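Local coordinates for protein cystalysin (Treponema denticola, PDB 1C7N) that binds pyridoxal-5'-phosphate and belongs to the class I and II aminotransferase family of proteins, at residues R304-F309 / Y326-D331; Y358-G363 / F367-L372. All blocks are in the same frame, centred on the assembly; numbering follows the deposited sequence.

Interaction 1: R304-F309 / Y326-D331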
loop_
_atom_site.group_PDB
_atom_site.type_symbol
_atom_site.label_atom_id
_atom_site.label_comp_id
_atom_site.label_asym_id
_atom_site.label_seq_id
_atom_site.Cartn_x
_atom_site.Cartn_y
_atom_site.Cartn_z
ATOM N N ARG A 304 -32.474 -13.776 3.876
ATOM C CA ARG A 304 -33.827 -14.299 4.041
ATOM C C ARG A 304 -33.974 -14.881 5.449
ATOM O O ARG A 304 -35.039 -14.793 6.057
ATOM C CB ARG A 304 -34.126 -15.338 2.948
ATOM C CG ARG A 304 -34.223 -14.697 1.557
ATOM C CD ARG A 304 -34.226 -15.706 0.415
ATOM N NE ARG A 304 -34.239 -15.042 -0.894
ATOM C CZ ARG A 304 -35.287 -14.393 -1.404
ATOM N NH1 ARG A 304 -36.426 -14.316 -0.723
ATOM N NH2 ARG A 304 -35.196 -13.815 -2.596
ATOM N N ILE A 305 -32.896 -15.441 5.986
ATOM C CA ILE A 305 -32.935 -15.986 7.345
ATOM C C ILE A 305 -33.208 -14.840 8.328
ATOM O O ILE A 305 -34.020 -14.972 9.249
ATOM C CB ILE A 305 -31.590 -16.668 7.719
ATOM C CG1 ILE A 305 -31.413 -17.948 6.898
ATOM C CG2 ILE A 305 -31.550 -16.989 9.224
ATOM C CD1 ILE A 305 -30.113 -18.682 7.180
ATOM N N VAL A 306 -32.534 -13.713 8.112
ATOM C CA VAL A 306 -32.687 -12.540 8.968
ATOM C C VAL A 306 -34.112 -11.989 8.853
ATOM O O VAL A 306 -34.789 -11.781 9.857
ATOM C CB VAL A 306 -31.668 -11.428 8.579
ATOM C CG1 VAL A 306 -31.866 -10.192 9.447
ATOM C CG2 VAL A 306 -30.239 -11.953 8.740
ATOM N N LYS A 307 -34.554 -11.754 7.625
ATOM C CA LYS A 307 -35.894 -11.238 7.377
ATOM C C LYS A 307 -36.928 -12.119 8.068
ATOM O O LYS A 307 -37.806 -11.626 8.782
ATOM C CB LYS A 307 -36.156 -11.191 5.869
ATOM C CG LYS A 307 -37.569 -10.781 5.464
ATOM C CD LYS A 307 -37.663 -10.659 3.948
ATOM C CE LYS A 307 -39.101 -10.672 3.451
ATOM N NZ LYS A 307 -39.926 -9.595 4.054
ATOM N N ASP A 308 -36.816 -13.426 7.865
ATOM C CA ASP A 308 -37.747 -14.370 8.469
ATOM C C ASP A 308 -37.706 -14.351 9.992
ATOM O O ASP A 308 -38.745 -14.426 10.649
ATOM C CB ASP A 308 -37.460 -15.786 7.964
ATOM C CG ASP A 308 -38.340 -16.825 8.625
ATOM O OD1 ASP A 308 -37.890 -17.453 9.608
ATOM O OD2 ASP A 308 -39.491 -17.000 8.169
ATOM N N PHE A 309 -36.505 -14.252 10.552
ATOM C CA PHE A 309 -36.350 -14.240 11.996
ATOM C C PHE A 309 -37.195 -13.163 12.663
ATOM O O PHE A 309 -37.874 -13.428 13.652
ATOM C CB PHE A 309 -34.889 -14.030 12.382
ATOM C CG PHE A 309 -34.691 -13.790 13.844
ATOM C CD1 PHE A 309 -34.763 -14.841 14.749
ATOM C CD2 PHE A 309 -34.484 -12.500 14.326
ATOM C CE1 PHE A 309 -34.634 -14.611 16.116
ATOM C CE2 PHE A 309 -34.352 -12.260 15.687
ATOM C CZ PHE A 309 -34.429 -13.319 16.585
ATOM N N TYR A 326 -23.302 -7.537 0.681
ATOM C CA TYR A 326 -23.712 -8.592 1.605
ATOM C C TYR A 326 -23.997 -7.966 2.972
ATOM O O TYR A 326 -23.953 -8.638 3.999
ATOM C CB TYR A 326 -22.650 -9.696 1.735
ATOM C CG TYR A 326 -21.236 -9.266 2.104
ATOM C CD1 TYR A 326 -20.199 -9.393 1.181
ATOM C CD2 TYR A 326 -20.925 -8.791 3.380
ATOM C CE1 TYR A 326 -18.886 -9.064 1.511
ATOM C CE2 TYR A 326 -19.608 -8.451 3.726
ATOM C CZ TYR A 326 -18.594 -8.593 2.779
ATOM O OH TYR A 326 -17.297 -8.253 3.085
ATOM N N LEU A 327 -24.315 -6.672 2.955
ATOM C CA LEU A 327 -24.604 -5.902 4.167
ATOM C C LEU A 327 -26.092 -5.520 4.226
ATOM O O LEU A 327 -26.563 -4.693 3.446
ATOM C CB LEU A 327 -23.722 -4.651 4.177
ATOM C CG LEU A 327 -22.220 -4.936 4.000
ATOM C CD1 LEU A 327 -21.457 -3.654 3.697
ATOM C CD2 LEU A 327 -21.683 -5.579 5.270
ATOM N N GLN A 328 -26.824 -6.121 5.160
ATOM C CA GLN A 328 -28.262 -5.886 5.296
ATOM C C GLN A 328 -28.597 -4.775 6.291
ATOM O O GLN A 328 -27.970 -4.657 7.341
ATOM C CB GLN A 328 -28.945 -7.207 5.684
ATOM C CG GLN A 328 -30.470 -7.195 5.685
ATOM C CD GLN A 328 -31.040 -8.607 5.743
ATOM O OE1 GLN A 328 -30.375 -9.528 6.209
ATOM N NE2 GLN A 328 -32.280 -8.777 5.281
ATOM N N TRP A 329 -29.597 -3.972 5.947
ATOM C CA TRP A 329 -30.014 -2.819 6.749
ATOM C C TRP A 329 -31.251 -3.169 7.571
ATOM O O TRP A 329 -32.342 -3.304 7.022
ATOM C CB TRP A 329 -30.315 -1.657 5.793
ATOM C CG TRP A 329 -30.288 -0.253 6.365
ATOM C CD1 TRP A 329 -31.240 0.710 6.184
ATOM C CD2 TRP A 329 -29.208 0.384 7.076
ATOM N NE1 TRP A 329 -30.821 1.904 6.722
ATOM C CE2 TRP A 329 -29.582 1.735 7.275
ATOM C CE3 TRP A 329 -27.966 -0.052 7.554
ATOM C CZ2 TRP A 329 -28.753 2.653 7.934
ATOM C CZ3 TRP A 329 -27.144 0.861 8.208
ATOM C CH2 TRP A 329 -27.543 2.200 8.390
ATOM N N ILE A 330 -31.071 -3.302 8.882
ATOM C CA ILE A 330 -32.167 -3.659 9.777
ATOM C C ILE A 330 -32.716 -2.455 10.529
ATOM O O ILE A 330 -31.984 -1.745 11.214
ATOM C CB ILE A 330 -31.718 -4.716 10.802
ATOM C CG1 ILE A 330 -31.057 -5.894 10.078
ATOM C CG2 ILE A 330 -32.925 -5.223 11.585
ATOM C CD1 ILE A 330 -30.386 -6.873 10.995
ATOM N N ASP A 331 -34.024 -2.255 10.412
ATOM C CA ASP A 331 -34.715 -1.142 11.053
ATOM C C ASP A 331 -35.211 -1.497 12.457
ATOM O O ASP A 331 -36.221 -2.182 12.611
ATOM C CB ASP A 331 -35.884 -0.720 10.161
ATOM C CG ASP A 331 -36.692 0.421 10.740
ATOM O OD1 ASP A 331 -36.323 0.952 11.809
ATOM O OD2 ASP A 331 -37.703 0.789 10.109
#
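The side chains of Q328 and V306 approach each other from opposite directions where strand 327-331 runs beside helix 289-313. With CG anti to the backbone N (chi1 -172°) and the rest of the chain extended, the glutamine reaches from the strand straight to the helix, and its amide ends against the branch point of the valine. Q328 OE1 lies 3.3 Å from V306 CB and 3.5 Å from V306 CG2, with V306 CG1 3.6 Å away, so the oxygen rests on all three side-chain carbons. It is buried there without a hydrogen-bonding partner in the model. What fixes the rotation of the amide is its other end: NE2 is gripped by two backbone carbonyls, those of P320 and Q303, which leaves the oxygen to the hydrocarbon. K307 borders the amide through its backbone, while its own side chain leads away to a salt bridge with E311.

The next residue, W329, projects from the opposite face of the strand and bonds through NE1 to the hydroxyl of Y149. I330 then faces the helix again, in the familiar alternation of a strand. Its CD1 comes to 3.9 Å from V306 CG1, a plain apolar contact between side chains set aslant to each other. V306 CG1 thus touches both strand residues, the glutamine oxygen and the isoleucine methyl lying in directions roughly at right angles.

Helix and strand segments run almost parallel, 10° apart, with axes 10.4 Å from each other at closest approach. Around them, V306 also touches A319 and I330 touches F310 of the same helix, while I305 turns to helix 376-393. The pair therefore joins an outermost strand of the three-stranded antiparallel sheet to the long helix 289-313.

Interaction 2: Y358-G363 / F367-L372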
loop_
_atom_site.group_PDB
_atom_site.type_symbol
_atom_site.label_atom_id
_atom_site.label_comp_id
_atom_site.label_asym_id
_atom_site.label_seq_id
_atom_site.Cartn_x
_atom_site.Cartn_y
_atom_site.Cartn_z
ATOM N N TYR A 358 -26.009 4.507 13.096
ATOM C CA TYR A 358 -25.650 5.918 13.212
ATOM C C TYR A 358 -24.275 6.317 12.684
ATOM O O TYR A 358 -24.054 7.486 12.358
ATOM C CB TYR A 358 -25.803 6.386 14.670
ATOM C CG TYR A 358 -24.686 5.982 15.611
ATOM C CD1 TYR A 358 -23.599 6.825 15.830
ATOM C CD2 TYR A 358 -24.726 4.768 16.297
ATOM C CE1 TYR A 358 -22.579 6.476 16.713
ATOM C CE2 TYR A 358 -23.710 4.403 17.181
ATOM C CZ TYR A 358 -22.640 5.265 17.385
ATOM O OH TYR A 358 -21.643 4.938 18.274
ATOM N N ILE A 359 -23.351 5.368 12.585
ATOM C CA ILE A 359 -22.018 5.711 12.100
ATOM C C ILE A 359 -22.020 6.084 10.620
ATOM O O ILE A 359 -21.048 6.652 10.119
ATOM C CB ILE A 359 -21.007 4.562 12.333
ATOM C CG1 ILE A 359 -21.286 3.398 11.378
ATOM C CG2 ILE A 359 -21.084 4.102 13.776
ATOM C CD1 ILE A 359 -20.290 2.254 11.506
ATOM N N PHE A 360 -23.118 5.779 9.931
ATOM C CA PHE A 360 -23.243 6.090 8.509
ATOM C C PHE A 360 -23.938 7.424 8.263
ATOM O O PHE A 360 -24.198 7.791 7.122
ATOM C CB PHE A 360 -24.016 4.982 7.792
ATOM C CG PHE A 360 -23.359 3.642 7.882
ATOM C CD1 PHE A 360 -23.749 2.721 8.848
ATOM C CD2 PHE A 360 -22.303 3.324 7.033
ATOM C CE1 PHE A 360 -23.093 1.501 8.972
ATOM C CE2 PHE A 360 -21.639 2.109 7.149
ATOM C CZ PHE A 360 -22.032 1.195 8.119
ATOM N N GLY A 361 -24.235 8.140 9.341
ATOM C CA GLY A 361 -24.910 9.420 9.221
ATOM C C GLY A 361 -26.143 9.408 10.099
ATOM O O GLY A 361 -26.601 8.344 10.514
ATOM N N ASP A 362 -26.686 10.582 10.399
ATOM C CA ASP A 362 -27.869 10.642 11.245
ATOM C C ASP A 362 -29.046 9.874 10.651
ATOM O O ASP A 362 -29.949 9.452 11.374
ATOM C CB ASP A 362 -28.248 12.100 11.508
ATOM C CG ASP A 362 -27.296 12.778 12.476
ATOM O OD1 ASP A 362 -27.412 14.004 12.672
ATOM O OD2 ASP A 362 -26.429 12.080 13.048
ATOM N N GLY A 363 -29.036 9.690 9.334
ATOM C CA GLY A 363 -30.113 8.960 8.689
ATOM C C GLY A 363 -30.059 7.478 9.023
ATOM O O GLY A 363 -30.987 6.725 8.721
ATOM N N PHE A 367 -31.081 2.261 12.939
ATOM C CA PHE A 367 -30.816 1.097 12.090
ATOM C C PHE A 367 -29.558 0.351 12.529
ATOM O O PHE A 367 -28.759 0.858 13.320
ATOM C CB PHE A 367 -30.637 1.510 10.618
ATOM C CG PHE A 367 -31.878 2.069 9.970
ATOM C CD1 PHE A 367 -32.256 3.393 10.172
ATOM C CD2 PHE A 367 -32.657 1.268 9.132
ATOM C CE1 PHE A 367 -33.394 3.915 9.548
ATOM C CE2 PHE A 367 -33.789 1.773 8.506
ATOM C CZ PHE A 367 -34.161 3.103 8.714
ATOM N N GLU A 368 -29.397 -0.859 11.993
ATOM C CA GLU A 368 -28.245 -1.704 12.272
ATOM C C GLU A 368 -27.827 -2.379 10.972
ATOM O O GLU A 368 -28.671 -2.883 10.233
ATOM C CB GLU A 368 -28.595 -2.787 13.295
ATOM C CG GLU A 368 -28.936 -2.275 14.682
ATOM C CD GLU A 368 -27.739 -1.710 15.424
ATOM O OE1 GLU A 368 -27.930 -1.262 16.575
ATOM O OE2 GLU A 368 -26.615 -1.713 14.868
ATOM N N ARG A 369 -26.528 -2.392 10.689
ATOM C CA ARG A 369 -26.033 -3.036 9.475
ATOM C C ARG A 369 -25.420 -4.373 9.868
ATOM O O ARG A 369 -24.480 -4.417 10.661
ATOM C CB ARG A 369 -24.965 -2.169 8.798
ATOM C CG ARG A 369 -24.612 -2.615 7.378
ATOM C CD ARG A 369 -23.343 -1.943 6.870
ATOM N NE ARG A 369 -22.146 -2.585 7.402
ATOM C CZ ARG A 369 -20.901 -2.275 7.040
ATOM N NH1 ARG A 369 -20.675 -1.322 6.139
ATOM N NH2 ARG A 369 -19.881 -2.931 7.574
ATOM N N ILE A 370 -25.949 -5.460 9.310
ATOM C CA ILE A 370 -25.448 -6.793 9.622
ATOM C C ILE A 370 -24.638 -7.372 8.464
ATOM O O ILE A 370 -25.054 -7.296 7.306
ATOM C CB ILE A 370 -26.620 -7.754 9.972
ATOM C CG1 ILE A 370 -26.063 -9.059 10.550
ATOM C CG2 ILE A 370 -27.477 -8.025 8.736
ATOM C CD1 ILE A 370 -27.120 -10.086 10.884
ATOM N N ASN A 371 -23.469 -7.928 8.776
ATOM C CA ASN A 371 -22.605 -8.531 7.758
ATOM C C ASN A 371 -23.091 -9.967 7.508
ATOM O O ASN A 371 -22.896 -10.852 8.344
ATOM C CB ASN A 371 -21.152 -8.548 8.254
ATOM C CG ASN A 371 -20.200 -9.138 7.243
ATOM O OD1 ASN A 371 -20.586 -9.983 6.437
ATOM N ND2 ASN A 371 -18.942 -8.706 7.286
ATOM N N LEU A 372 -23.726 -10.190 6.358
ATOM C CA LEU A 372 -24.267 -11.504 6.003
ATOM C C LEU A 372 -23.237 -12.515 5.508
ATOM O O LEU A 372 -23.574 -13.680 5.294
ATOM C CB LEU A 372 -25.349 -11.355 4.929
ATOM C CG LEU A 372 -26.566 -10.488 5.278
ATOM C CD1 LEU A 372 -27.507 -10.469 4.089
ATOM C CD2 LEU A 372 -27.272 -11.027 6.513
HETATM O O HOH W 1 -28.342 3.279 15.157
#
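The F360 ring and the R369 guanidinium are the flat groups that meet here, their planes 38° apart. F360 CZ sits over one face of the guanidinium, 3.5 Å from R369 NH1. Seen from the ring, that nitrogen arrives obliquely, and one face of the phenyl carries I359 CG1, its own neighbour in sequence, offset toward the rim. At the second aromatic ring of the contact, the carbonyl O of G363 lies obliquely to F367, 3.8 Å from F367 CE1.

The arginine crosses the phenylalanine at about a right angle and touches it along much of its length. R369 CD is 3.6 Å from F360 CZ, and R369 CB is 4.1 Å from F360 CE1. A bend at chi3 (79°) keeps the guanidinium as well as CD close to F360 CZ. At the start of the loop segment a water lies between the two segments, 3.1 Å from F367 O and weakly bonded to Y358 N.

The loop 358-363 follows strand 355-356 and folds back over strand 367-371, the middle strand of its sheet, so this contact closes the connection between two neighbouring strands. R369 NH1 and NH2 are bonded elsewhere: NH2 by a salt bridge to D355 and a bond to S37 O, NH1 by N175, itself part of the pyridoxal-5'-phosphate pocket. Chemically, the phenyl supplies a nonpolar neighbour to a guanidinium face while oxygen acceptors hold its two terminal nitrogens, a division of labour that is consistent with a firmly placed arginine beside pyridoxal-5'-phosphate.

Interactions 1 and 2, whose centres lie 12 Å apart, meet through strands 327-331 and 367-371, antiparallel neighbours in one sheet. Probable backbone hydrogen bonds of 2.8 Å join I330 N to E368 O and L372 N to Y326 O. The rings of W329 and F367 stack between them, and L372 touches both Q328 and V306, bringing interaction 2's strand to the helix of interaction 1. The two differ in their distance from pyridoxal-5'-phosphate: the side chain of R369 is about 5 Å from it, that of Q328 about 14 Å. One sheet thus links an arginine near pyridoxal-5'-phosphate to a helix packed farther out.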